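Local coordinates for protein tryptophanyl-tRNA synthetase (Thermus thermophilus, PDB 2EL7) that probably catalyses the ATP-dependent attachment of tryptophan to its cognate transfer RNA, as a homodimeric class I aminoacyl-tRNA synthetase, at residues 39-44 with 64-69; 135-140 with 174-179; 73-78 with 296-301; 87-92 with 316-321. All blocks are in the same frame, centred on the assembly; numbering follows the deposited sequence.

How the interactions relate
The four contacts illustrate how chemistry follows position in a fold. Interactions 1 and 2 are buried and apolar, the first packing a strand end on its crossover helix, the second a helix end on the approach to a short strand. Interaction 3 lies at the surface, where a hydroxyl, carboxylates and a water do the joining. Interaction 4 is buried yet mixed, a thioether against a carboxylate that also serves the dimer. Interactions 3 and 4 both use helix 296-324, one near its start and the other towards its end. Neighbours touch: Asn69 and Leu74 connect interactions 1 and 3, Ile139 and Thr317 interactions 2 and 4, and Cys40 meets Asp136 between interactions 1 and 2.

Interaction 1 of 4, residues 39-44 with 64-69; sequences FCIVDY and EAALVN
Ile41, the last residue of strand 37-41, meets Ala65 and Ala66 of helix 55-72 through a single methyl group, and within these two segments the whole touch rests on it. With CG1 set beside the backbone N (chi1 -69°) and the chain then running on fully extended, CD1 becomes the leading atom. It sits 3.6 Å from Ala66 CB, and the backbone N of Ala66 is just as near, so the methyl presses on the helix backbone as well as on its side chains. Ala65 CB lies at the looser end of the touch, 4.2 Å from Ile41 CD1. Two alanines in succession give the helix a shallow surface here, and the CA atoms of Ile41 and Ala65 come within 7.3 Å of each other.

The tight part ends there. One turn further on, Asn69 folds its amide back along its own helix: ND2 gives a bond of 2.8 Å to Ala65 O, while Asn69 N reaches the same oxygen from the opposite face of the carbonyl plane. The amide nitrogen of this buried residue thus finds its acceptor within its own helix. On the far side of the helix, Glu64 points away from the strand, is partly exposed, and bonds to Gln60.

The pair belongs to a beta-alpha-beta crossover, strand 37-41, helix 55-72, strand 80-83, in the Rossmann-type catalytic domain of class I synthetases. Strand 37-41 runs between 4-8 and 80-83, and Ile41 also packs on Ile8 and close to Pro10, a predicted ATP-binding residue.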
loop_
_atom_site.group_PDB
_atom_site.type_symbol
_atom_site.label_atom_id
_atom_site.label_comp_id
_atom_site.label_asym_id
_atom_site.label_seq_id
_atom_site.Cartn_x
_atom_site.Cartn_y
_atom_site.Cartn_z
ATOM N N PHE A 39 -11.854 -10.089 -14.556
ATOM C CA PHE A 39 -11.586 -11.231 -13.674
ATOM C C PHE A 39 -10.165 -11.091 -13.219
ATOM O O PHE A 39 -9.251 -11.112 -14.037
ATOM C CB PHE A 39 -11.814 -12.568 -14.395
ATOM C CG PHE A 39 -13.262 -12.820 -14.763
ATOM C CD1 PHE A 39 -13.767 -12.408 -16.006
ATOM C CD2 PHE A 39 -14.111 -13.487 -13.877
ATOM C CE1 PHE A 39 -15.085 -12.660 -16.362
ATOM C CE2 PHE A 39 -15.450 -13.753 -14.218
ATOM C CZ PHE A 39 -15.945 -13.344 -15.459
ATOM N N CYS A 40 -9.994 -10.939 -11.902
ATOM C CA CYS A 40 -8.689 -10.700 -11.277
ATOM C C CYS A 40 -8.180 -11.829 -10.384
ATOM O O CYS A 40 -8.799 -12.144 -9.372
ATOM C CB CYS A 40 -8.778 -9.400 -10.460
ATOM S SG CYS A 40 -7.247 -8.706 -9.754
ATOM N N ILE A 41 -7.046 -12.424 -10.767
ATOM C CA ILE A 41 -6.424 -13.491 -10.002
ATOM C C ILE A 41 -5.681 -12.745 -8.880
ATOM O O ILE A 41 -4.643 -12.119 -9.118
ATOM C CB ILE A 41 -5.428 -14.292 -10.888
ATOM C CG1 ILE A 41 -6.195 -15.103 -11.940
ATOM C CG2 ILE A 41 -4.576 -15.225 -10.025
ATOM C CD1 ILE A 41 -5.302 -15.847 -12.935
ATOM N N VAL A 42 -6.196 -12.817 -7.658
ATOM C CA VAL A 42 -5.581 -12.070 -6.558
ATOM C C VAL A 42 -4.350 -12.682 -5.879
ATOM O O VAL A 42 -4.398 -13.051 -4.710
ATOM C CB VAL A 42 -6.646 -11.702 -5.472
ATOM C CG1 VAL A 42 -7.640 -10.722 -6.050
ATOM C CG2 VAL A 42 -7.371 -12.940 -4.989
ATOM N N ASP A 43 -3.233 -12.706 -6.603
ATOM C CA ASP A 43 -2.002 -13.288 -6.090
ATOM C C ASP A 43 -1.500 -12.592 -4.819
ATOM O O ASP A 43 -0.921 -13.240 -3.946
ATOM C CB ASP A 43 -0.923 -13.313 -7.195
ATOM C CG ASP A 43 -0.627 -11.933 -7.790
ATOM O OD1 ASP A 43 0.387 -11.808 -8.496
ATOM O OD2 ASP A 43 -1.387 -10.972 -7.561
ATOM N N TYR A 44 -1.739 -11.288 -4.696
ATOM C CA TYR A 44 -1.334 -10.553 -3.500
ATOM C C TYR A 44 -2.006 -11.066 -2.229
ATOM O O TYR A 44 -1.514 -10.819 -1.135
ATOM C CB TYR A 44 -1.619 -9.054 -3.652
ATOM C CG TYR A 44 -0.476 -8.294 -4.300
ATOM C CD1 TYR A 44 -0.706 -7.124 -5.031
ATOM C CD2 TYR A 44 0.833 -8.757 -4.198
ATOM C CE1 TYR A 44 0.341 -6.440 -5.651
ATOM C CE2 TYR A 44 1.893 -8.080 -4.810
ATOM C CZ TYR A 44 1.641 -6.927 -5.534
ATOM O OH TYR A 44 2.691 -6.271 -6.148
ATOM N N GLU A 64 -1.597 -21.530 -13.107
ATOM C CA GLU A 64 -2.541 -22.646 -13.176
ATOM C C GLU A 64 -3.945 -22.138 -12.894
ATOM O O GLU A 64 -4.898 -22.641 -13.463
ATOM C CB GLU A 64 -2.166 -23.754 -12.179
ATOM C CG GLU A 64 -0.957 -24.584 -12.591
ATOM C CD GLU A 64 -0.502 -25.576 -11.513
ATOM O OE1 GLU A 64 -1.041 -25.536 -10.380
ATOM O OE2 GLU A 64 0.408 -26.398 -11.797
ATOM N N ALA A 65 -4.065 -21.145 -12.011
ATOM C CA ALA A 65 -5.361 -20.541 -11.686
ATOM C C ALA A 65 -5.986 -20.021 -12.971
ATOM O O ALA A 65 -7.178 -20.197 -13.215
ATOM C CB ALA A 65 -5.191 -19.389 -10.696
ATOM N N ALA A 66 -5.177 -19.370 -13.796
ATOM C CA ALA A 66 -5.678 -18.855 -15.056
ATOM C C ALA A 66 -6.031 -20.004 -15.987
ATOM O O ALA A 66 -7.100 -20.028 -16.595
ATOM C CB ALA A 66 -4.631 -17.948 -15.725
ATOM N N LEU A 67 -5.125 -20.961 -16.101
ATOM C CA LEU A 67 -5.361 -22.081 -16.988
ATOM C C LEU A 67 -6.635 -22.827 -16.649
ATOM O O LEU A 67 -7.491 -23.020 -17.506
ATOM C CB LEU A 67 -4.173 -23.054 -16.969
ATOM C CG LEU A 67 -4.235 -24.269 -17.918
ATOM C CD1 LEU A 67 -2.823 -24.772 -18.134
ATOM C CD2 LEU A 67 -5.139 -25.393 -17.340
ATOM N N VAL A 68 -6.773 -23.235 -15.402
ATOM C CA VAL A 68 -7.954 -24.000 -15.049
ATOM C C VAL A 68 -9.272 -23.232 -15.154
ATOM O O VAL A 68 -10.281 -23.794 -15.584
ATOM C CB VAL A 68 -7.821 -24.637 -13.649
ATOM C CG1 VAL A 68 -9.049 -25.497 -13.375
ATOM C CG2 VAL A 68 -6.563 -25.512 -13.590
ATOM N N ASN A 69 -9.276 -21.964 -14.781
ATOM C CA ASN A 69 -10.501 -21.196 -14.895
ATOM C C ASN A 69 -10.848 -20.949 -16.349
ATOM O O ASN A 69 -12.018 -20.881 -16.711
ATOM C CB ASN A 69 -10.392 -19.892 -14.121
ATOM C CG ASN A 69 -10.671 -20.091 -12.656
ATOM O OD1 ASN A 69 -11.803 -20.299 -12.272
ATOM N ND2 ASN A 69 -9.631 -20.073 -11.840
#

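Interaction 2 of 4, residues 135-140 with 174-179; sequences ADILIY and PEPQAL
Ile137 and Leu138 reach Pro176 through branches chosen by their torsions. In Ile137, chi1 of -66° leaves CG2 anti to the backbone N, and it is this short branch that faces the proline. In Leu138, CG stands anti to the carbonyl carbon, and with chi2 at 177° CD1 continues the extended chain while CD2 turns off it towards residues 174-176. Two neighbouring residues of one helix thereby offer one methyl each to the same ring.

The two methyls meet adjoining parts of the proline, with CG touched by both. Ile137 CG2 lies 3.8 Å from Pro176 CG and almost as near to CB, the two side chains crossing obliquely. Leu138 CD2 comes closest at the other end of the ring, 3.7 Å from Pro176 CD, and its side chain crosses the proline at about a right angle. The same CD2 comes to 3.6 Å from Pro174 O, so it rests against the backbone leading into the strand as well as against the ring. No hydrogen bond crosses the contact; methyls pack on the proline ring and on one backbone carbonyl oxygen. The preceding residue, Asp136, is predicted to bind tryptophan and packs against His90, so the contact lies directly beside that site.

The junction joins the end of helix 124-139 to the loop that enters strand 177-179, which pairs in parallel with strand 144-146. Helix 153-169 packs against it: its Thr158 touches Ile137, Leu138 and Pro176, and its Arg159 bonds to Pro176 O. Phe97 of helix 89-99 and Phe173 pack on Leu138.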
loop_
_atom_site.group_PDB
_atom_site.type_symbol
_atom_site.label_atom_id
_atom_site.label_comp_id
_atom_site.label_asym_id
_atom_site.label_seq_id
_atom_site.Cartn_x
_atom_site.Cartn_y
_atom_site.Cartn_z
ATOM N N ALA A 135 -9.506 -1.012 -3.114
ATOM C CA ALA A 135 -8.784 -0.272 -4.149
ATOM C C ALA A 135 -8.801 -1.046 -5.452
ATOM O O ALA A 135 -8.808 -0.478 -6.521
ATOM C CB ALA A 135 -7.373 -0.031 -3.708
ATOM N N ASP A 136 -8.797 -2.362 -5.347
ATOM C CA ASP A 136 -8.830 -3.218 -6.522
ATOM C C ASP A 136 -10.199 -3.008 -7.193
ATOM O O ASP A 136 -10.288 -2.866 -8.404
ATOM C CB ASP A 136 -8.639 -4.676 -6.076
ATOM C CG ASP A 136 -7.718 -5.473 -6.995
ATOM O OD1 ASP A 136 -7.004 -4.868 -7.836
ATOM O OD2 ASP A 136 -7.713 -6.724 -6.851
ATOM N N ILE A 137 -11.256 -2.971 -6.390
ATOM C CA ILE A 137 -12.603 -2.779 -6.899
ATOM C C ILE A 137 -12.810 -1.375 -7.491
ATOM O O ILE A 137 -13.303 -1.233 -8.621
ATOM C CB ILE A 137 -13.678 -3.011 -5.783
ATOM C CG1 ILE A 137 -13.682 -4.479 -5.348
ATOM C CG2 ILE A 137 -15.060 -2.604 -6.288
ATOM C CD1 ILE A 137 -14.687 -4.795 -4.263
ATOM N N LEU A 138 -12.405 -0.343 -6.756
ATOM C CA LEU A 138 -12.609 1.000 -7.254
ATOM C C LEU A 138 -11.624 1.533 -8.314
ATOM O O LEU A 138 -11.982 2.421 -9.113
ATOM C CB LEU A 138 -12.720 1.954 -6.069
ATOM C CG LEU A 138 -13.801 1.491 -5.073
ATOM C CD1 LEU A 138 -13.840 2.426 -3.848
ATOM C CD2 LEU A 138 -15.162 1.427 -5.767
ATOM N N ILE A 139 -10.398 1.008 -8.352
ATOM C CA ILE A 139 -9.433 1.491 -9.353
ATOM C C ILE A 139 -9.971 1.242 -10.776
ATOM O O ILE A 139 -9.599 1.951 -11.727
ATOM C CB ILE A 139 -8.088 0.769 -9.239
ATOM C CG1 ILE A 139 -7.017 1.542 -9.997
ATOM C CG2 ILE A 139 -8.178 -0.631 -9.883
ATOM C CD1 ILE A 139 -6.274 2.510 -9.176
ATOM N N TYR A 140 -10.838 0.230 -10.902
ATOM C CA TYR A 140 -11.430 -0.174 -12.173
ATOM C C TYR A 140 -12.882 0.288 -12.285
ATOM O O TYR A 140 -13.586 -0.061 -13.251
ATOM C CB TYR A 140 -11.388 -1.708 -12.329
ATOM C CG TYR A 140 -9.999 -2.315 -12.256
ATOM C CD1 TYR A 140 -9.674 -3.263 -11.275
ATOM C CD2 TYR A 140 -8.996 -1.894 -13.118
ATOM C CE1 TYR A 140 -8.377 -3.751 -11.156
ATOM C CE2 TYR A 140 -7.716 -2.367 -13.011
ATOM C CZ TYR A 140 -7.397 -3.288 -12.023
ATOM O OH TYR A 140 -6.068 -3.631 -11.855
ATOM N N PRO A 174 -18.013 4.734 -8.020
ATOM C CA PRO A 174 -19.369 4.190 -7.905
ATOM C C PRO A 174 -19.336 3.460 -6.593
ATOM O O PRO A 174 -18.255 3.179 -6.096
ATOM C CB PRO A 174 -19.448 3.213 -9.078
ATOM C CG PRO A 174 -18.012 2.655 -9.098
ATOM C CD PRO A 174 -17.220 3.959 -8.991
ATOM N N GLU A 175 -20.500 3.165 -6.030
ATOM C CA GLU A 175 -20.613 2.410 -4.780
ATOM C C GLU A 175 -20.927 0.996 -5.238
ATOM O O GLU A 175 -22.052 0.693 -5.597
ATOM C CB GLU A 175 -21.767 2.947 -3.931
ATOM C CG GLU A 175 -21.469 4.307 -3.312
ATOM C CD GLU A 175 -22.627 4.870 -2.519
ATOM O OE1 GLU A 175 -23.122 4.168 -1.614
ATOM O OE2 GLU A 175 -23.036 6.019 -2.801
ATOM N N PRO A 176 -19.938 0.111 -5.236
ATOM C CA PRO A 176 -20.218 -1.253 -5.687
ATOM C C PRO A 176 -21.257 -2.011 -4.905
ATOM O O PRO A 176 -21.417 -1.813 -3.702
ATOM C CB PRO A 176 -18.847 -1.929 -5.632
ATOM C CG PRO A 176 -18.157 -1.165 -4.568
ATOM C CD PRO A 176 -18.537 0.252 -4.811
ATOM N N GLN A 177 -21.972 -2.878 -5.612
ATOM C CA GLN A 177 -22.977 -3.704 -4.977
ATOM C C GLN A 177 -22.564 -5.163 -5.077
ATOM O O GLN A 177 -21.977 -5.580 -6.079
ATOM C CB GLN A 177 -24.338 -3.492 -5.639
ATOM C CG GLN A 177 -25.090 -2.301 -5.076
ATOM C CD GLN A 177 -26.322 -1.961 -5.890
ATOM O OE1 GLN A 177 -27.087 -2.853 -6.280
ATOM N NE2 GLN A 177 -26.533 -0.663 -6.149
ATOM N N ALA A 178 -22.847 -5.917 -4.021
ATOM C CA ALA A 178 -22.538 -7.334 -3.973
ATOM C C ALA A 178 -23.524 -8.095 -4.854
ATOM O O ALA A 178 -24.711 -7.749 -4.927
ATOM C CB ALA A 178 -22.642 -7.835 -2.559
ATOM N N LEU A 179 -23.027 -9.111 -5.551
ATOM C CA LEU A 179 -23.882 -9.943 -6.386
ATOM C C LEU A 179 -23.804 -11.330 -5.782
ATOM O O LEU A 179 -22.759 -11.989 -5.865
ATOM C CB LEU A 179 -23.381 -9.993 -7.835
ATOM C CG LEU A 179 -24.093 -10.962 -8.800
ATOM C CD1 LEU A 179 -25.564 -10.558 -8.928
ATOM C CD2 LEU A 179 -23.416 -10.931 -10.179
#

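Interaction 3 of 4, residues 73-78 with 296-301; sequences GLDPEK and PDYVMD
An Asx turn at Asp75, in the loop between helix 55-72 and strand 80-83, sets Pro76 and Glu77 where the ring end of Tyr298 can meet them. The Tyr298 hydroxyl donates to Glu77 OE1, with OH 2.6 Å from that oxygen, which accepts on its anti lone pair, the one facing away from the other carboxylate oxygen. OE1 lies at the edge of the ring, near its plane. Glu77 reaches it by a bend at chi2 (-48°), and its carboxylate and the ring are turned 39° from each other. Pro76 packs across the ring end at about a right angle, CG 4.1 Å from Tyr298 CE2 and CD 3.8 Å from OH.

The turn itself is closed by Glu77 N, which bonds to Asp75 OD2 at 2.9 Å from above the carboxylate plane; a beta turn from Asp75 O to Lys78 N overlaps it, and the helix before it ends in a Schellman motif at Gly73. Asp75 OD2 also receives a water at 3.1 Å, which gives a second hydrogen bond to Tyr298 OH at 3.0 Å. The hydroxyl thus both gives and receives. A phenylalanine in place of Tyr298 would probably leave Glu77 OE1 without its donor and break the water's link to the helix. Leu292 of helix 267-294 also packs on Tyr298.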
loop_
_atom_site.group_PDB
_atom_site.type_symbol
_atom_site.label_atom_id
_atom_site.label_comp_id
_atom_site.label_asym_id
_atom_site.label_seq_id
_atom_site.Cartn_x
_atom_site.Cartn_y
_atom_site.Cartn_z
ATOM N N GLY A 73 -14.239 -22.428 -18.327
ATOM C CA GLY A 73 -15.173 -21.595 -19.074
ATOM C C GLY A 73 -14.927 -20.108 -19.215
ATOM O O GLY A 73 -15.607 -19.475 -20.025
ATOM N N LEU A 74 -14.009 -19.523 -18.437
ATOM C CA LEU A 74 -13.725 -18.094 -18.557
ATOM C C LEU A 74 -13.026 -17.938 -19.890
ATOM O O LEU A 74 -11.937 -18.477 -20.074
ATOM C CB LEU A 74 -12.829 -17.620 -17.408
ATOM C CG LEU A 74 -13.560 -17.527 -16.058
ATOM C CD1 LEU A 74 -12.756 -16.644 -15.134
ATOM C CD2 LEU A 74 -14.962 -16.905 -16.227
ATOM N N ASP A 75 -13.647 -17.214 -20.822
ATOM C CA ASP A 75 -13.124 -17.065 -22.181
ATOM C C ASP A 75 -12.416 -15.749 -22.505
ATOM O O ASP A 75 -13.044 -14.701 -22.665
ATOM C CB ASP A 75 -14.288 -17.319 -23.142
ATOM C CG ASP A 75 -13.885 -17.326 -24.602
ATOM O OD1 ASP A 75 -14.805 -17.549 -25.425
ATOM O OD2 ASP A 75 -12.689 -17.109 -24.934
ATOM N N PRO A 76 -11.083 -15.800 -22.647
ATOM C CA PRO A 76 -10.235 -14.638 -22.944
ATOM C C PRO A 76 -10.553 -13.944 -24.256
ATOM O O PRO A 76 -10.052 -12.860 -24.499
ATOM C CB PRO A 76 -8.826 -15.214 -22.932
ATOM C CG PRO A 76 -8.972 -16.522 -22.146
ATOM C CD PRO A 76 -10.279 -17.034 -22.631
ATOM N N GLU A 77 -11.370 -14.570 -25.104
ATOM C CA GLU A 77 -11.767 -13.947 -26.371
ATOM C C GLU A 77 -12.960 -13.034 -26.128
ATOM O O GLU A 77 -13.304 -12.220 -26.980
ATOM C CB GLU A 77 -12.187 -14.993 -27.419
ATOM C CG GLU A 77 -11.097 -15.989 -27.801
ATOM C CD GLU A 77 -9.788 -15.306 -28.115
ATOM O OE1 GLU A 77 -8.740 -15.831 -27.676
ATOM O OE2 GLU A 77 -9.819 -14.245 -28.789
ATOM N N LYS A 78 -13.594 -13.195 -24.967
ATOM C CA LYS A 78 -14.758 -12.408 -24.584
ATOM C C LYS A 78 -14.534 -11.517 -23.363
ATOM O O LYS A 78 -14.969 -10.362 -23.364
ATOM C CB LYS A 78 -15.930 -13.323 -24.277
ATOM C CG LYS A 78 -16.437 -14.161 -25.451
ATOM C CD LYS A 78 -17.629 -14.974 -25.007
ATOM C CE LYS A 78 -17.938 -16.096 -25.969
ATOM N NZ LYS A 78 -18.901 -17.045 -25.331
ATOM N N PRO A 296 0.861 -23.035 -23.323
ATOM C CA PRO A 296 0.774 -22.018 -22.267
ATOM C C PRO A 296 0.942 -20.559 -22.762
ATOM O O PRO A 296 0.682 -19.618 -22.017
ATOM C CB PRO A 296 1.862 -22.455 -21.273
ATOM C CG PRO A 296 2.880 -23.208 -22.159
ATOM C CD PRO A 296 1.942 -24.006 -23.057
ATOM N N ASP A 297 1.369 -20.360 -24.012
ATOM C CA ASP A 297 1.505 -18.992 -24.534
ATOM C C ASP A 297 0.120 -18.355 -24.615
ATOM O O ASP A 297 -0.031 -17.152 -24.433
ATOM C CB ASP A 297 2.119 -18.972 -25.935
ATOM C CG ASP A 297 3.611 -19.266 -25.943
ATOM O OD1 ASP A 297 4.202 -19.521 -24.869
ATOM O OD2 ASP A 297 4.193 -19.241 -27.051
ATOM N N TYR A 298 -0.891 -19.167 -24.910
ATOM C CA TYR A 298 -2.260 -18.668 -24.998
ATOM C C TYR A 298 -2.677 -18.073 -23.648
ATOM O O TYR A 298 -3.298 -17.023 -23.596
ATOM C CB TYR A 298 -3.225 -19.805 -25.349
ATOM C CG TYR A 298 -4.646 -19.344 -25.555
ATOM C CD1 TYR A 298 -5.018 -18.667 -26.716
ATOM C CD2 TYR A 298 -5.594 -19.498 -24.548
ATOM C CE1 TYR A 298 -6.305 -18.137 -26.861
ATOM C CE2 TYR A 298 -6.877 -18.978 -24.674
ATOM C CZ TYR A 298 -7.234 -18.295 -25.832
ATOM O OH TYR A 298 -8.517 -17.772 -25.953
ATOM N N VAL A 299 -2.333 -18.753 -22.557
ATOM C CA VAL A 299 -2.717 -18.279 -21.243
ATOM C C VAL A 299 -1.974 -17.021 -20.885
ATOM O O VAL A 299 -2.582 -16.047 -20.450
ATOM C CB VAL A 299 -2.453 -19.346 -20.194
ATOM C CG1 VAL A 299 -2.837 -18.835 -18.803
ATOM C CG2 VAL A 299 -3.223 -20.611 -20.575
ATOM N N MET A 300 -0.657 -17.034 -21.079
ATOM C CA MET A 300 0.145 -15.863 -20.759
ATOM C C MET A 300 -0.223 -14.640 -21.600
ATOM O O MET A 300 -0.151 -13.512 -21.114
ATOM C CB MET A 300 1.635 -16.177 -20.898
ATOM C CG MET A 300 2.152 -17.185 -19.855
ATOM S SD MET A 300 1.965 -16.623 -18.133
ATOM C CE MET A 300 2.537 -14.955 -18.287
ATOM N N ASP A 301 -0.638 -14.870 -22.843
ATOM C CA ASP A 301 -1.017 -13.796 -23.753
ATOM C C ASP A 301 -2.390 -13.229 -23.355
ATOM O O ASP A 301 -2.625 -12.016 -23.464
ATOM C CB ASP A 301 -1.036 -14.320 -25.196
ATOM C CG ASP A 301 -1.241 -13.213 -26.229
ATOM O OD1 ASP A 301 -2.365 -13.039 -26.716
ATOM O OD2 ASP A 301 -0.271 -12.509 -26.558
HETATM O O HOH W 1 -10.874 -19.513 -25.512
#

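Interaction 4 of 4, residues 87-92 with 316-321; sequences VPEHTE and ATMEEV
Met318 of helix 296-324 lies between Glu89 and Glu92, one turn apart on helix 89-99, and its atoms meet them in turn. CB comes first, 4.3 Å from Glu89 CG, at the point where the CA atoms of Glu89 and Met318 are 6.9 Å apart. CG, held anti to the backbone N (chi1 -159°), lies 3.7 Å from Glu92 OE1. There the chain bends, chi2 being 59°, and SD settles 4.0 Å from Glu89 O, with Glu92 CD equally near. A second bend sends the terminal CE alongside the carboxylate, 3.5 Å from Glu92 OE2. The thioether is therefore wrapped against a carboxylate whose two oxygens each have a polar partner besides the methionine: Glu92 OE1 forms a salt bridge with Arg322, and OE2 a hydrogen bond with Tyr44 of the second subunit. With an alanine here, Arg322 is likely to lose its carboxylate mate and Tyr44 of the second subunit this acceptor, while the end of Met318 would be less firmly held.

Glu89 points its CB at the same methionine, but its tip leads away to Gln315. His90, on the other side of the helix, donates from ND1 to Val87 O. Helix 89-99, whose Leu93 also packs on Met318, thus lies between the C-terminal helix 296-324 and helix 124-139, where His90 packs on Leu132 and Asp136, with the dimer interface at Thr91 and Glu92.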
loop_
_atom_site.group_PDB
_atom_site.type_symbol
_atom_site.label_atom_id
_atom_site.label_comp_id
_atom_site.label_asym_id
_atom_site.label_seq_id
_atom_site.Cartn_x
_atom_site.Cartn_y
_atom_site.Cartn_z
ATOM N N VAL A 87 -1.053 -5.036 -12.368
ATOM C CA VAL A 87 -1.497 -3.648 -12.427
ATOM C C VAL A 87 -1.298 -3.113 -11.009
ATOM O O VAL A 87 -2.203 -3.099 -10.192
ATOM C CB VAL A 87 -2.946 -3.542 -12.855
ATOM C CG1 VAL A 87 -3.332 -2.078 -13.009
ATOM C CG2 VAL A 87 -3.126 -4.302 -14.162
ATOM N N PRO A 88 -0.081 -2.670 -10.711
ATOM C CA PRO A 88 0.345 -2.137 -9.416
ATOM C C PRO A 88 -0.294 -0.845 -8.914
ATOM O O PRO A 88 -0.212 -0.558 -7.717
ATOM C CB PRO A 88 1.851 -2.001 -9.608
ATOM C CG PRO A 88 1.911 -1.492 -11.039
ATOM C CD PRO A 88 0.977 -2.479 -11.723
ATOM N N GLU A 89 -0.900 -0.067 -9.818
ATOM C CA GLU A 89 -1.550 1.188 -9.464
ATOM C C GLU A 89 -2.496 1.034 -8.268
ATOM O O GLU A 89 -2.598 1.931 -7.436
ATOM C CB GLU A 89 -2.392 1.743 -10.637
ATOM C CG GLU A 89 -1.685 2.473 -11.775
ATOM C CD GLU A 89 -0.860 1.567 -12.655
ATOM O OE1 GLU A 89 -1.148 0.357 -12.732
ATOM O OE2 GLU A 89 0.079 2.073 -13.296
ATOM N N HIS A 90 -3.209 -0.084 -8.168
ATOM C CA HIS A 90 -4.126 -0.179 -7.056
ATOM C C HIS A 90 -3.469 -0.138 -5.692
ATOM O O HIS A 90 -4.127 0.264 -4.729
ATOM C CB HIS A 90 -5.091 -1.391 -7.198
ATOM C CG HIS A 90 -4.531 -2.702 -6.742
ATOM N ND1 HIS A 90 -3.701 -3.470 -7.528
ATOM C CD2 HIS A 90 -4.672 -3.370 -5.575
ATOM C CE1 HIS A 90 -3.351 -4.556 -6.862
ATOM N NE2 HIS A 90 -3.929 -4.517 -5.673
ATOM N N THR A 91 -2.193 -0.515 -5.582
ATOM C CA THR A 91 -1.540 -0.442 -4.269
ATOM C C THR A 91 -1.315 0.992 -3.897
ATOM O O THR A 91 -1.069 1.299 -2.743
ATOM C CB THR A 91 -0.119 -1.165 -4.156
ATOM O OG1 THR A 91 0.843 -0.550 -5.023
ATOM C CG2 THR A 91 -0.242 -2.641 -4.434
ATOM N N GLU A 92 -1.348 1.874 -4.882
ATOM C CA GLU A 92 -1.153 3.292 -4.616
ATOM C C GLU A 92 -2.485 3.892 -4.143
ATOM O O GLU A 92 -2.537 4.672 -3.175
ATOM C CB GLU A 92 -0.676 4.000 -5.863
ATOM C CG GLU A 92 -0.414 5.460 -5.634
ATOM C CD GLU A 92 -0.094 6.189 -6.908
ATOM O OE1 GLU A 92 0.201 5.501 -7.901
ATOM O OE2 GLU A 92 -0.130 7.446 -6.914
ATOM N N ALA A 316 -5.978 5.805 -15.790
ATOM C CA ALA A 316 -6.892 6.929 -15.937
ATOM C C ALA A 316 -7.435 7.227 -14.529
ATOM O O ALA A 316 -7.373 8.368 -14.061
ATOM C CB ALA A 316 -8.041 6.581 -16.912
ATOM N N THR A 317 -7.901 6.197 -13.832
ATOM C CA THR A 317 -8.445 6.410 -12.500
ATOM C C THR A 317 -7.434 7.018 -11.559
ATOM O O THR A 317 -7.750 7.942 -10.812
ATOM C CB THR A 317 -8.933 5.112 -11.815
ATOM O OG1 THR A 317 -9.976 4.492 -12.587
ATOM C CG2 THR A 317 -9.479 5.459 -10.421
ATOM N N MET A 318 -6.216 6.494 -11.583
ATOM C CA MET A 318 -5.169 6.979 -10.700
ATOM C C MET A 318 -4.769 8.439 -11.015
ATOM O O MET A 318 -4.339 9.175 -10.130
ATOM C CB MET A 318 -3.955 6.033 -10.777
ATOM C CG MET A 318 -3.006 6.103 -9.582
ATOM S SD MET A 318 -3.894 5.712 -8.021
ATOM C CE MET A 318 -3.649 7.165 -7.093
ATOM N N GLU A 319 -4.902 8.871 -12.259
ATOM C CA GLU A 319 -4.555 10.250 -12.562
ATOM C C GLU A 319 -5.659 11.105 -11.984
ATOM O O GLU A 319 -5.402 12.138 -11.386
ATOM C CB GLU A 319 -4.433 10.485 -14.072
ATOM C CG GLU A 319 -3.043 10.187 -14.609
ATOM C CD GLU A 319 -2.964 10.310 -16.119
ATOM O OE1 GLU A 319 -3.175 11.433 -16.627
ATOM O OE2 GLU A 319 -2.698 9.280 -16.793
ATOM N N GLU A 320 -6.899 10.666 -12.165
ATOM C CA GLU A 320 -8.028 11.391 -11.617
ATOM C C GLU A 320 -7.852 11.568 -10.096
ATOM O O GLU A 320 -7.995 12.677 -9.579
ATOM C CB GLU A 320 -9.314 10.642 -11.932
ATOM C CG GLU A 320 -10.567 11.358 -11.561
ATOM C CD GLU A 320 -11.791 10.499 -11.808
ATOM O OE1 GLU A 320 -12.935 10.981 -11.591
ATOM O OE2 GLU A 320 -11.601 9.335 -12.226
ATOM N N VAL A 321 -7.512 10.491 -9.384
ATOM C CA VAL A 321 -7.312 10.562 -7.927
ATOM C C VAL A 321 -6.139 11.454 -7.507
ATOM O O VAL A 321 -6.286 12.298 -6.636
ATOM C CB VAL A 321 -7.104 9.144 -7.293
ATOM C CG1 VAL A 321 -6.717 9.273 -5.814
ATOM C CG2 VAL A 321 -8.375 8.317 -7.424
#